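Local coordinates for sugar ABC transporter substrate-binding protein (Treponema pallidum subsp. pallidum, PDB 5U2P) that probably binds a sugar or another small solute, not yet identified, in the periplasm and hands it to an ABC transporter for uptake, at residues P115-P120 with P345-T350; D298-S303 with S365-G370; D100-F105 with D123-T128; C135-N140 with L304-L309; Y333-F338 with T350-I355. One frame throughout, in Å; residues are numbered along the deposited sequence.

Interaction 1 of 5, residues P115-P120 with P345-T350; sequences PDLLIP and PAFRNT
Three direct hydrogen bonds tie residues 115-120 to residues 345-350, two of them between backbones. Arg348 N gives its hydrogen to Asp116 O at 2.8 Å in an almost straight bond (175°), and Leu118 N reaches Ala346 O at 3.0 Å. These two flank Leu117 and Phe347, whose backbones make a single isolated beta bridge. The third comes from a side chain: the Arg348 chain bends at chi3 (-60°), which brings NH2 back alongside the other segment to Pro115 O, 3.1 Å away and close to the guanidinium plane. NH1 is bonded to Glu368 O instead, so one guanidinium holds two separate parts of the chain.

In the two-lobed fold of ABC-transporter binding proteins, the chain passes repeatedly between lobes. Here a loop leading to strand 131-132 meets the loop between helix 331-337 and helix 360-367, a helix that packs beside strand 300-303 of the other sheet.

Apolar contacts surround the bridge through Leu117 and Leu118. Leu117 and Phe347 run side by side in the same direction; Leu117 CD2 sits over one face of the ring, 3.6 Å from its centroid, a CH-pi contact displaced toward the rim, while Asp116 CB lies at the ring edge in its plane. Leu118 divides its two methyls: CD1 meets Pro345 CG at 3.9 Å, and CD2 lies over a face of the Arg348 guanidinium.

Two waters add indirect links. One bridges Arg348 NH2 and Leu118 O; the other, 2.9 Å from Ile119 N, bridges it to Ala346 O.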
# COMPACT_ATOMS: atom_id res chain seq x y z
N PRO A 115 16.71 -7.75 8.66
CA PRO A 115 16.36 -8.93 7.86
C PRO A 115 15.04 -9.61 8.21
O PRO A 115 14.53 -10.41 7.43
CB PRO A 115 17.53 -9.89 8.13
CG PRO A 115 18.65 -9.01 8.50
CD PRO A 115 18.06 -7.86 9.24
N ASP A 116 14.49 -9.30 9.38
CA ASP A 116 13.24 -9.90 9.84
C ASP A 116 12.02 -9.14 9.30
O ASP A 116 10.89 -9.61 9.38
CB ASP A 116 13.19 -9.94 11.36
CG ASP A 116 14.20 -10.89 11.96
OD1 ASP A 116 14.52 -11.92 11.32
OD2 ASP A 116 14.67 -10.61 13.09
N LEU A 117 12.24 -7.95 8.74
CA LEU A 117 11.14 -7.20 8.14
C LEU A 117 10.61 -7.87 6.87
O LEU A 117 11.39 -8.37 6.06
CB LEU A 117 11.59 -5.79 7.80
CG LEU A 117 11.95 -4.89 8.98
CD1 LEU A 117 12.60 -3.63 8.46
CD2 LEU A 117 10.71 -4.58 9.80
N LEU A 118 9.30 -7.82 6.68
CA LEU A 118 8.70 -8.37 5.47
C LEU A 118 8.97 -7.47 4.27
O LEU A 118 9.39 -7.94 3.21
CB LEU A 118 7.20 -8.58 5.67
CG LEU A 118 6.85 -9.62 6.75
CD1 LEU A 118 5.36 -9.65 7.06
CD2 LEU A 118 7.33 -11.01 6.37
N ILE A 119 8.69 -6.18 4.45
CA ILE A 119 8.85 -5.18 3.39
C ILE A 119 9.58 -3.97 3.99
O ILE A 119 8.94 -3.03 4.47
CB ILE A 119 7.49 -4.71 2.80
CG1 ILE A 119 6.56 -5.89 2.51
CG2 ILE A 119 7.74 -3.87 1.54
CD1 ILE A 119 5.12 -5.46 2.20
N PRO A 120 10.92 -4.02 4.02
CA PRO A 120 11.62 -2.94 4.72
C PRO A 120 11.27 -1.57 4.13
O PRO A 120 11.32 -1.40 2.91
CB PRO A 120 13.10 -3.27 4.51
CG PRO A 120 13.14 -4.71 4.18
CD PRO A 120 11.84 -5.05 3.51
N PRO A 345 1.29 -7.89 9.55
CA PRO A 345 2.47 -7.81 10.41
C PRO A 345 3.62 -7.07 9.74
O PRO A 345 3.69 -6.97 8.51
CB PRO A 345 2.83 -9.29 10.66
CG PRO A 345 2.32 -10.00 9.45
CD PRO A 345 1.04 -9.28 9.09
N ALA A 346 4.54 -6.58 10.56
CA ALA A 346 5.74 -5.89 10.04
C ALA A 346 6.90 -6.87 9.91
O ALA A 346 7.77 -6.71 9.05
CB ALA A 346 6.12 -4.75 10.96
N PHE A 347 6.90 -7.87 10.78
CA PHE A 347 7.98 -8.84 10.87
C PHE A 347 7.54 -10.28 10.55
O PHE A 347 6.38 -10.67 10.72
CB PHE A 347 8.60 -8.81 12.28
CG PHE A 347 9.37 -7.55 12.58
CD1 PHE A 347 10.74 -7.49 12.36
CD2 PHE A 347 8.72 -6.43 13.08
CE1 PHE A 347 11.44 -6.33 12.63
CE2 PHE A 347 9.42 -5.27 13.35
CZ PHE A 347 10.79 -5.22 13.12
N ARG A 348 8.52 -11.03 10.06
CA ARG A 348 8.43 -12.48 9.89
C ARG A 348 8.01 -13.21 11.18
O ARG A 348 8.46 -12.86 12.27
CB ARG A 348 9.80 -13.01 9.46
CG ARG A 348 9.82 -14.04 8.38
CD ARG A 348 11.25 -14.25 7.88
NE ARG A 348 11.83 -13.02 7.35
CZ ARG A 348 11.48 -12.48 6.19
NH1 ARG A 348 10.56 -13.07 5.45
NH2 ARG A 348 12.06 -11.36 5.76
N ASN A 349 7.16 -14.23 11.03
CA ASN A 349 6.83 -15.14 12.14
C ASN A 349 6.12 -14.47 13.31
O ASN A 349 6.41 -14.76 14.47
CB ASN A 349 8.11 -15.83 12.64
CG ASN A 349 8.87 -16.54 11.54
OD1 ASN A 349 8.27 -17.15 10.65
ND2 ASN A 349 10.20 -16.45 11.58
N THR A 350 5.20 -13.57 12.99
CA THR A 350 4.32 -12.97 13.98
C THR A 350 3.06 -13.82 14.10
O THR A 350 2.09 -13.63 13.37
CB THR A 350 3.95 -11.53 13.60
OG1 THR A 350 5.16 -10.76 13.49
CG2 THR A 350 3.07 -10.90 14.64
O HOH W 1 11.18 -10.03 3.07
O HOH W 2 7.85 -4.84 6.93

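Interaction 2 of 5, residues D298-S303 with S365-G370; sequences DVLTGS and SHIEKG
Leu300 lays its CG and CD1 against the base of His366, with CD1 3.5 Å from His366 CB and CG 3.8 Å from His366 CG. The two side chains cross at about a right angle, each starting out toward the opposite segment. CD1 continues to Ile367, whose CG1 is 4.2 Å away, so the leucine spans two successive residues near the end of helix 360-367.

The imidazole continues toward the residues just before strand 300-303. Its chi1 of -72° sets CG opposite the carbonyl carbon, which swings the ring toward Val299, whose CA lies at the ring edge 4.0 Å from His366 CD2. Both ring nitrogens are engaged: ND1 donates to Ser365 OG at 2.9 Å, nearly in the ring plane, and NE2 is bonded to Gln297 O. Ser365 OG is itself bonded to Ala361 O.

Strand 300-303 belongs to a mixed sheet, paired in parallel with strand 372-374 and antiparallel with strand 138-145. Helix 360-367 packs on it and then ends in a Schellman motif, where Gly370 takes a positive phi (74°) and the chain turns into strand 372-374.

No hydrogen bond joins residues 298-303 directly to residues 365-370; they meet through carbon contacts. With both nitrogens bonded, the imidazole has its rotation fixed. Donation from both would be consistent with a protonated ring, which the carboxylate of Asp298, its OD1 6.3 Å from His366 NE2, could at most modestly stabilise.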
# COMPACT_ATOMS: atom_id res chain seq x y z
N ASP A 298 6.26 -10.37 -11.02
CA ASP A 298 7.50 -10.03 -10.32
C ASP A 298 7.23 -9.41 -8.95
O ASP A 298 7.91 -9.75 -7.99
CB ASP A 298 8.35 -9.08 -11.18
CG ASP A 298 7.72 -7.70 -11.38
OD1 ASP A 298 6.52 -7.53 -11.07
OD2 ASP A 298 8.43 -6.79 -11.86
N VAL A 299 6.25 -8.52 -8.87
CA VAL A 299 6.03 -7.74 -7.65
C VAL A 299 4.55 -7.40 -7.49
O VAL A 299 3.83 -7.29 -8.47
CB VAL A 299 6.88 -6.45 -7.65
CG1 VAL A 299 6.24 -5.35 -8.52
CG2 VAL A 299 7.12 -5.96 -6.26
N LEU A 300 4.11 -7.26 -6.25
CA LEU A 300 2.77 -6.73 -5.96
C LEU A 300 2.90 -5.23 -5.77
O LEU A 300 3.98 -4.74 -5.43
CB LEU A 300 2.18 -7.37 -4.71
CG LEU A 300 1.91 -8.88 -4.76
CD1 LEU A 300 1.51 -9.39 -3.41
CD2 LEU A 300 0.83 -9.18 -5.77
N THR A 301 1.81 -4.50 -5.97
CA THR A 301 1.74 -3.11 -5.52
C THR A 301 0.72 -2.94 -4.39
O THR A 301 -0.14 -3.81 -4.17
CB THR A 301 1.39 -2.12 -6.66
OG1 THR A 301 -0.02 -2.15 -6.93
CG2 THR A 301 2.19 -2.42 -7.93
N GLY A 302 0.84 -1.83 -3.67
CA GLY A 302 -0.09 -1.50 -2.60
C GLY A 302 0.24 -0.17 -1.98
O GLY A 302 0.96 0.65 -2.57
N SER A 303 -0.31 0.05 -0.80
CA SER A 303 0.07 1.18 0.01
C SER A 303 1.03 0.76 1.10
O SER A 303 0.70 -0.11 1.91
CB SER A 303 -1.12 1.84 0.67
OG SER A 303 -0.63 2.87 1.52
N SER A 365 4.27 -16.09 -1.54
CA SER A 365 4.99 -15.87 -2.79
C SER A 365 5.60 -14.48 -2.91
O SER A 365 6.64 -14.32 -3.54
CB SER A 365 4.07 -16.12 -3.99
OG SER A 365 2.91 -15.31 -3.96
N HIS A 366 4.95 -13.47 -2.34
CA HIS A 366 5.39 -12.10 -2.52
C HIS A 366 5.62 -11.35 -1.21
O HIS A 366 6.71 -10.82 -1.00
CB HIS A 366 4.38 -11.34 -3.39
CG HIS A 366 4.39 -11.76 -4.83
ND1 HIS A 366 3.77 -12.90 -5.28
CD2 HIS A 366 4.95 -11.17 -5.92
CE1 HIS A 366 3.95 -13.01 -6.58
NE2 HIS A 366 4.65 -11.97 -7.00
N ILE A 367 4.62 -11.30 -0.34
CA ILE A 367 4.73 -10.40 0.81
C ILE A 367 5.87 -10.84 1.72
O ILE A 367 6.70 -10.02 2.13
CB ILE A 367 3.39 -10.30 1.59
CG1 ILE A 367 2.28 -9.77 0.67
CG2 ILE A 367 3.57 -9.39 2.81
CD1 ILE A 367 0.84 -9.92 1.23
N GLU A 368 5.97 -12.13 2.01
CA GLU A 368 7.02 -12.62 2.91
C GLU A 368 8.42 -12.40 2.34
O GLU A 368 9.40 -12.34 3.09
CB GLU A 368 6.81 -14.10 3.21
CG GLU A 368 6.53 -14.37 4.67
CD GLU A 368 6.27 -15.84 4.96
OE1 GLU A 368 6.29 -16.66 4.02
OE2 GLU A 368 6.05 -16.16 6.15
N LYS A 369 8.51 -12.26 1.02
CA LYS A 369 9.77 -12.08 0.33
C LYS A 369 10.05 -10.62 0.02
O LYS A 369 11.04 -10.30 -0.64
CB LYS A 369 9.79 -12.89 -0.97
CG LYS A 369 9.41 -14.35 -0.78
CD LYS A 369 9.62 -15.16 -2.05
CE LYS A 369 9.28 -16.63 -1.84
NZ LYS A 369 9.62 -17.44 -3.04
N GLY A 370 9.16 -9.74 0.46
CA GLY A 370 9.35 -8.32 0.26
C GLY A 370 9.12 -7.84 -1.16
O GLY A 370 9.51 -6.71 -1.50

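Interaction 3 of 5, residues D100-F105 with D123-T128; sequences DPYLYF and DPYGKT
Short helix 101-104 and the turn at 123-126 stay well apart in their backbones, the nearest CA atoms, those of Pro101 and Asp123, being 8.6 Å from each other. Asp100 is the N-cap of the helix and accepts from Tyr102 N through OD1. In the partner segment, residues 123 to 126 form a type I beta turn, closed by a bond from Gly126 N to Asp123 O.

Tyr102 bridges the gap. Its hydroxyl donates to Asp123 OD2 at 2.6 Å, arriving on the syn side of the carboxylate and 17° out of its plane; ring and carboxylate planes are inclined by 50°. The other oxygen, OD1, serves its own turn. It accepts from Tyr125 N, which makes an Asx turn, and from Lys127 N at 2.8 Å, the two donors lying on opposite faces of the carboxylate. Asp123 CG stands between the backbone N and the carbonyl carbon (chi1 82°), a setting that folds the group back over these amides while OD2 faces the tyrosine. The Asx turn and beta turn together shape the surface loop that leads toward strand 131-132.

Around the phenol oxygen, Tyr125 CD2 comes to 3.4 Å and Lys127 CD to 3.5 Å, the lysine chain crossing Tyr102 at about a right angle, with CD at the ring edge. A water donates to Tyr102 OH and accepts from Lys127 NZ at 2.6 Å. Phe129 meets the Tyr102 ring edge-to-face.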
# COMPACT_ATOMS: atom_id res chain seq x y z
N ASP A 100 14.10 15.77 6.21
CA ASP A 100 15.39 15.21 5.80
C ASP A 100 15.89 14.23 6.84
O ASP A 100 16.38 14.63 7.92
CB ASP A 100 16.43 16.33 5.59
CG ASP A 100 17.73 15.81 4.98
OD1 ASP A 100 17.94 14.58 4.96
OD2 ASP A 100 18.54 16.63 4.53
N PRO A 101 15.79 12.91 6.56
CA PRO A 101 16.20 11.97 7.61
C PRO A 101 17.69 12.03 7.97
O PRO A 101 18.06 11.61 9.06
CB PRO A 101 15.85 10.60 7.01
CG PRO A 101 15.98 10.82 5.53
CD PRO A 101 15.49 12.22 5.30
N TYR A 102 18.53 12.55 7.07
CA TYR A 102 19.97 12.58 7.34
C TYR A 102 20.30 13.70 8.32
O TYR A 102 21.38 13.72 8.92
CB TYR A 102 20.74 12.72 6.01
CG TYR A 102 20.50 11.51 5.14
CD1 TYR A 102 19.50 11.52 4.18
CD2 TYR A 102 21.21 10.33 5.34
CE1 TYR A 102 19.24 10.40 3.40
CE2 TYR A 102 20.97 9.21 4.57
CZ TYR A 102 19.98 9.25 3.60
OH TYR A 102 19.72 8.13 2.85
N LEU A 103 19.35 14.62 8.49
CA LEU A 103 19.44 15.67 9.51
C LEU A 103 18.90 15.25 10.86
O LEU A 103 19.42 15.68 11.89
CB LEU A 103 18.65 16.90 9.06
CG LEU A 103 19.41 18.20 8.85
CD1 LEU A 103 20.40 18.04 7.72
CD2 LEU A 103 18.43 19.34 8.59
N TYR A 104 17.85 14.44 10.86
CA TYR A 104 17.06 14.26 12.08
C TYR A 104 16.98 12.85 12.64
O TYR A 104 16.73 12.70 13.84
CB TYR A 104 15.64 14.74 11.86
CG TYR A 104 15.54 16.22 11.58
CD1 TYR A 104 15.98 17.15 12.51
CD2 TYR A 104 14.99 16.69 10.39
CE1 TYR A 104 15.89 18.49 12.27
CE2 TYR A 104 14.89 18.03 10.14
CZ TYR A 104 15.34 18.93 11.09
OH TYR A 104 15.25 20.27 10.86
N PHE A 105 17.17 11.83 11.81
CA PHE A 105 16.93 10.45 12.24
C PHE A 105 18.14 9.52 12.13
O PHE A 105 18.97 9.65 11.25
CB PHE A 105 15.79 9.85 11.43
CG PHE A 105 14.52 10.65 11.50
CD1 PHE A 105 14.05 11.10 12.73
CD2 PHE A 105 13.81 10.95 10.36
CE1 PHE A 105 12.89 11.85 12.80
CE2 PHE A 105 12.65 11.71 10.43
CZ PHE A 105 12.19 12.16 11.66
N ASP A 123 13.92 4.96 2.08
CA ASP A 123 13.99 6.30 1.50
C ASP A 123 14.45 6.13 0.06
O ASP A 123 14.59 5.01 -0.41
CB ASP A 123 14.91 7.21 2.33
CG ASP A 123 16.40 7.04 2.02
OD1 ASP A 123 16.84 5.98 1.52
OD2 ASP A 123 17.14 8.00 2.31
N PRO A 124 14.64 7.24 -0.67
CA PRO A 124 14.94 7.05 -2.09
C PRO A 124 16.34 6.47 -2.34
O PRO A 124 16.65 6.12 -3.49
CB PRO A 124 14.81 8.47 -2.67
CG PRO A 124 13.89 9.20 -1.72
CD PRO A 124 14.24 8.63 -0.36
N TYR A 125 17.14 6.37 -1.29
CA TYR A 125 18.47 5.76 -1.36
C TYR A 125 18.45 4.32 -0.88
O TYR A 125 19.48 3.66 -0.89
CB TYR A 125 19.48 6.52 -0.50
CG TYR A 125 19.85 7.91 -0.99
CD1 TYR A 125 20.80 8.09 -1.98
CD2 TYR A 125 19.26 9.04 -0.43
CE1 TYR A 125 21.14 9.35 -2.42
CE2 TYR A 125 19.60 10.31 -0.86
CZ TYR A 125 20.54 10.46 -1.85
OH TYR A 125 20.88 11.73 -2.27
N GLY A 126 17.29 3.85 -0.42
CA GLY A 126 17.18 2.47 0.01
C GLY A 126 17.41 2.25 1.50
O GLY A 126 17.56 1.11 1.95
N LYS A 127 17.44 3.33 2.27
CA LYS A 127 17.79 3.25 3.70
C LYS A 127 16.55 3.25 4.58
O LYS A 127 15.54 3.85 4.25
CB LYS A 127 18.70 4.41 4.09
CG LYS A 127 20.11 4.29 3.51
CD LYS A 127 21.09 5.19 4.26
CE LYS A 127 22.53 4.89 3.87
NZ LYS A 127 22.73 4.94 2.39
N THR A 128 16.63 2.55 5.71
CA THR A 128 15.49 2.36 6.61
C THR A 128 15.67 3.27 7.81
O THR A 128 16.67 3.14 8.53
CB THR A 128 15.39 0.88 7.09
OG1 THR A 128 15.19 0.02 5.96
CG2 THR A 128 14.26 0.69 8.08
O HOH W 3 22.16 7.24 1.38

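Interaction 4 of 5, residues C135-N140 with L304-L309; sequences CAVSIN and LEVQGL. With EDO (1,2-ethanediol), chain E.
Val306 points its CG1 at the backbone of Ala136, 3.6 Å from CA, at a place where two connections between the sheets of the binding-protein fold pass each other. Segment 135-140 leads into strand 138-145 of one sheet, whereas 304-309 leaves strand 300-303 of that sheet for strand 307-311 of the other, consistent with the hinge region of such two-lobed proteins. A classic beta bulge, with Val137 and Ser138 both facing Ser303, stands where the pairing of the strands ends.

Three side chains set the contact. Leu304 starts away from the other segment, but its CG, opposite the carbonyl carbon at chi1 -52°, carries CD2 back to Ala136 CB and Cys135 O, each 3.6 Å away. Val306 heads directly across, and CG1 also lies 3.9 Å from Val137 CG2. Val137 comes from the other direction, its CG2 close to Glu305 O at 3.1 Å, beside the inverse gamma turn centred on Glu305. The carboxylate of Glu305 leads elsewhere, to Gln374. With no hydrogen bond between the two segments, the crossing rests on methyl groups against backbone and against one another.

Farther along, Asn140 holds a 1,2-ethanediol, probably from the crystallisation liquor and also bonded to Asp377, with Ser138 OG, itself bonded to Ser269 OG, within reach of O1. Asn140 grips both ends of the diol: OD1 accepts from O1 at 2.7 Å, and ND2 donates to O2 at 2.7 Å and 169°.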
# COMPACT_ATOMS: atom_id res chain seq x y z
N CYS A 135 3.71 -4.00 7.67
CA CYS A 135 4.49 -4.04 6.45
C CYS A 135 3.84 -3.21 5.34
O CYS A 135 4.52 -2.66 4.47
CB CYS A 135 4.70 -5.49 5.96
SG CYS A 135 3.19 -6.40 5.40
N ALA A 136 2.51 -3.07 5.41
CA ALA A 136 1.74 -2.42 4.38
C ALA A 136 0.36 -2.11 4.91
O ALA A 136 -0.12 -2.81 5.80
CB ALA A 136 1.65 -3.29 3.13
N VAL A 137 -0.25 -1.05 4.38
CA VAL A 137 -1.63 -0.70 4.69
C VAL A 137 -2.62 -1.52 3.86
O VAL A 137 -3.66 -1.99 4.35
CB VAL A 137 -1.90 0.81 4.44
CG1 VAL A 137 -3.38 1.13 4.62
CG2 VAL A 137 -1.06 1.65 5.38
N SER A 138 -2.27 -1.67 2.60
CA SER A 138 -3.13 -2.23 1.57
C SER A 138 -2.29 -2.98 0.55
O SER A 138 -1.22 -2.50 0.15
CB SER A 138 -3.92 -1.10 0.90
OG SER A 138 -4.68 -1.60 -0.16
N ILE A 139 -2.73 -4.17 0.16
CA ILE A 139 -2.13 -4.93 -0.94
C ILE A 139 -3.14 -5.01 -2.08
O ILE A 139 -4.28 -5.37 -1.85
CB ILE A 139 -1.72 -6.35 -0.49
CG1 ILE A 139 -0.68 -6.26 0.63
CG2 ILE A 139 -1.21 -7.17 -1.65
CD1 ILE A 139 0.67 -5.80 0.23
N ASN A 140 -2.74 -4.64 -3.29
CA ASN A 140 -3.60 -4.76 -4.47
C ASN A 140 -3.48 -6.13 -5.10
O ASN A 140 -2.37 -6.61 -5.37
CB ASN A 140 -3.24 -3.70 -5.52
CG ASN A 140 -3.50 -2.28 -5.03
OD1 ASN A 140 -4.46 -2.01 -4.31
ND2 ASN A 140 -2.61 -1.36 -5.38
N LEU A 304 2.19 1.40 1.11
CA LEU A 304 3.20 1.21 2.16
C LEU A 304 3.24 2.43 3.07
O LEU A 304 4.23 2.67 3.78
CB LEU A 304 4.57 0.93 1.53
CG LEU A 304 4.62 -0.20 0.48
CD1 LEU A 304 6.03 -0.41 -0.08
CD2 LEU A 304 4.08 -1.51 1.07
N GLU A 305 2.14 3.18 3.10
CA GLU A 305 2.01 4.36 3.93
C GLU A 305 1.69 3.95 5.37
O GLU A 305 0.61 4.22 5.87
CB GLU A 305 0.93 5.30 3.39
CG GLU A 305 1.24 5.85 1.97
CD GLU A 305 2.10 7.09 1.99
OE1 GLU A 305 2.16 7.75 3.04
OE2 GLU A 305 2.74 7.39 0.95
N VAL A 306 2.66 3.29 5.99
CA VAL A 306 2.54 2.78 7.34
C VAL A 306 3.18 3.72 8.36
O VAL A 306 3.91 4.64 7.99
CB VAL A 306 3.18 1.38 7.46
CG1 VAL A 306 2.52 0.38 6.46
CG2 VAL A 306 4.70 1.43 7.26
N GLN A 307 2.86 3.51 9.63
CA GLN A 307 3.49 4.27 10.69
C GLN A 307 4.76 3.58 11.16
O GLN A 307 4.91 2.36 11.03
CB GLN A 307 2.52 4.46 11.86
CG GLN A 307 1.29 5.31 11.49
CD GLN A 307 1.64 6.62 10.77
OE1 GLN A 307 1.32 6.81 9.58
NE2 GLN A 307 2.29 7.53 11.48
N GLY A 308 5.67 4.37 11.73
CA GLY A 308 6.90 3.82 12.27
C GLY A 308 7.45 4.65 13.40
O GLY A 308 6.98 5.75 13.66
N LEU A 309 8.45 4.10 14.08
CA LEU A 309 9.11 4.76 15.20
C LEU A 309 10.54 5.03 14.78
O LEU A 309 11.29 4.09 14.51
CB LEU A 309 9.07 3.88 16.46
CG LEU A 309 7.70 3.53 17.00
CD1 LEU A 309 7.87 2.51 18.14
CD2 LEU A 309 7.01 4.77 17.50
C1 EDO E . -3.59 1.27 -2.25
O1 EDO E . -3.94 -0.10 -2.44
C2 EDO E . -2.93 1.88 -3.47
O2 EDO E . -3.17 1.19 -4.70

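Interaction 5 of 5, residues Y333-F338 with T350-I355; sequences YQNSFF and TTSAVI
Asn335 rises from helix 331-337 beside the loop at 350-355, and its side chain can be followed outward. CB lies 4.1 Å from Ser352 OG. CG, turned opposite the carbonyl carbon at chi1 -79°, approaches Thr351 OG1, which the side chain crosses at about a right angle. At the tip OD1 receives two weak hydrogen bonds, from Thr351 N at 2.7 Å with a bent angle of 121° and from Thr351 OG1 at 3.1 Å; ND2 comes no nearer than 3.8 Å to Thr351 OG1.

The backbone is held more firmly: Ser352 OG donates to Asn335 O at 2.6 Å, in the carbonyl plane and on a lone pair. One asparagine thus meets both central residues of the type I turn from Thr350 to Ala353. Two methyls approach the Phe338 ring obliquely from the same side, Thr350 CG2 near CD1 and Ala353 CB near CD2. A water links Gln334 OE1 to Thr350 OG1, which also lies within bonding reach of Phe347 O; Gln334 NE2 bonds to Leu328 O.

The turn packs on the last turn of helix 331-337, which also touches helices 45-58 and 318-329 through Tyr333 and helix 45-58 through Phe337.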
# COMPACT_ATOMS: atom_id res chain seq x y z
N TYR A 333 7.80 -9.52 21.42
CA TYR A 333 7.10 -8.25 21.48
C TYR A 333 6.14 -8.07 20.31
O TYR A 333 5.04 -7.56 20.50
CB TYR A 333 8.10 -7.11 21.54
CG TYR A 333 8.62 -6.82 22.94
CD1 TYR A 333 9.37 -7.75 23.65
CD2 TYR A 333 8.35 -5.61 23.57
CE1 TYR A 333 9.82 -7.48 24.91
CE2 TYR A 333 8.80 -5.34 24.83
CZ TYR A 333 9.54 -6.28 25.50
OH TYR A 333 10.01 -6.01 26.76
N GLN A 334 6.56 -8.47 19.11
CA GLN A 334 5.66 -8.42 17.97
C GLN A 334 4.42 -9.29 18.21
O GLN A 334 3.30 -8.89 17.86
CB GLN A 334 6.37 -8.88 16.69
CG GLN A 334 7.43 -7.90 16.18
CD GLN A 334 6.83 -6.55 15.88
OE1 GLN A 334 5.91 -6.44 15.07
NE2 GLN A 334 7.32 -5.52 16.56
N ASN A 335 4.61 -10.46 18.81
CA ASN A 335 3.48 -11.35 19.06
C ASN A 335 2.49 -10.74 20.05
O ASN A 335 1.28 -10.76 19.83
CB ASN A 335 3.97 -12.71 19.55
CG ASN A 335 4.49 -13.58 18.42
OD1 ASN A 335 3.98 -13.52 17.30
ND2 ASN A 335 5.50 -14.39 18.71
N SER A 336 3.01 -10.15 21.12
CA SER A 336 2.19 -9.44 22.08
C SER A 336 1.48 -8.25 21.44
O SER A 336 0.27 -8.07 21.60
CB SER A 336 3.06 -8.98 23.25
OG SER A 336 2.31 -8.21 24.18
N PHE A 337 2.22 -7.47 20.68
CA PHE A 337 1.68 -6.29 20.02
C PHE A 337 0.50 -6.61 19.11
O PHE A 337 -0.50 -5.89 19.08
CB PHE A 337 2.82 -5.61 19.25
CG PHE A 337 2.45 -4.31 18.59
CD1 PHE A 337 1.83 -3.30 19.29
CD2 PHE A 337 2.77 -4.09 17.25
CE1 PHE A 337 1.52 -2.10 18.68
CE2 PHE A 337 2.45 -2.89 16.63
CZ PHE A 337 1.83 -1.89 17.35
N PHE A 338 0.62 -7.68 18.32
CA PHE A 338 -0.39 -7.99 17.32
C PHE A 338 -1.55 -8.80 17.88
O PHE A 338 -2.43 -9.22 17.12
CB PHE A 338 0.25 -8.70 16.13
CG PHE A 338 0.76 -7.74 15.08
CD1 PHE A 338 2.04 -7.23 15.15
CD2 PHE A 338 -0.09 -7.27 14.10
CE1 PHE A 338 2.48 -6.30 14.21
CE2 PHE A 338 0.34 -6.34 13.16
CZ PHE A 338 1.64 -5.86 13.22
N THR A 350 5.20 -13.57 12.99
CA THR A 350 4.32 -12.97 13.98
C THR A 350 3.06 -13.82 14.10
O THR A 350 2.09 -13.63 13.37
CB THR A 350 3.95 -11.53 13.60
OG1 THR A 350 5.16 -10.76 13.49
CG2 THR A 350 3.07 -10.90 14.64
N THR A 351 3.10 -14.77 15.03
CA THR A 351 2.05 -15.78 15.17
C THR A 351 0.66 -15.19 15.41
O THR A 351 -0.33 -15.70 14.91
CB THR A 351 2.38 -16.76 16.31
OG1 THR A 351 2.30 -16.08 17.58
CG2 THR A 351 3.77 -17.33 16.14
N SER A 352 0.60 -14.11 16.20
CA SER A 352 -0.68 -13.50 16.57
C SER A 352 -1.30 -12.67 15.47
O SER A 352 -2.47 -12.29 15.57
CB SER A 352 -0.48 -12.64 17.81
OG SER A 352 0.49 -11.64 17.57
N ALA A 353 -0.53 -12.36 14.42
CA ALA A 353 -1.07 -11.64 13.29
C ALA A 353 -1.80 -12.63 12.39
O ALA A 353 -1.23 -13.63 11.97
CB ALA A 353 0.03 -10.90 12.52
N VAL A 354 -3.06 -12.35 12.13
CA VAL A 354 -3.88 -13.21 11.29
C VAL A 354 -3.76 -12.81 9.82
O VAL A 354 -4.04 -11.67 9.46
CB VAL A 354 -5.35 -13.15 11.72
CG1 VAL A 354 -6.20 -14.10 10.88
CG2 VAL A 354 -5.48 -13.46 13.20
N ILE A 355 -3.35 -13.75 8.97
CA ILE A 355 -3.32 -13.54 7.52
C ILE A 355 -4.58 -14.13 6.86
O ILE A 355 -4.80 -15.34 6.93
CB ILE A 355 -2.09 -14.20 6.86
CG1 ILE A 355 -0.80 -13.89 7.65
CG2 ILE A 355 -1.96 -13.77 5.39
CD1 ILE A 355 -0.46 -12.41 7.72
O HOH W 4 5.19 -7.97 13.08

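Interaction 1 touches all four others; interaction 3 lies farthest out, meeting it through Pro120 and Thr128, its centre about 28 Å from that of interaction 5. Interactions 1 and 5 share Thr350, and their centres are about 11 Å apart. Interactions 2 and 4 meet on the sheet containing strands 138-145 and 300-303, their centres each about 12 Å from that of interaction 1. Along the chain, interaction 3 crosses interaction 1 and closes before interactions 2, 4 and 5 open; interaction 4 is nested within the loop closed by interaction 1, and interaction 5 within that of interaction 2. In interactions 1, 2 and 4 distant segments converge, consistent with a hinge about which such proteins close.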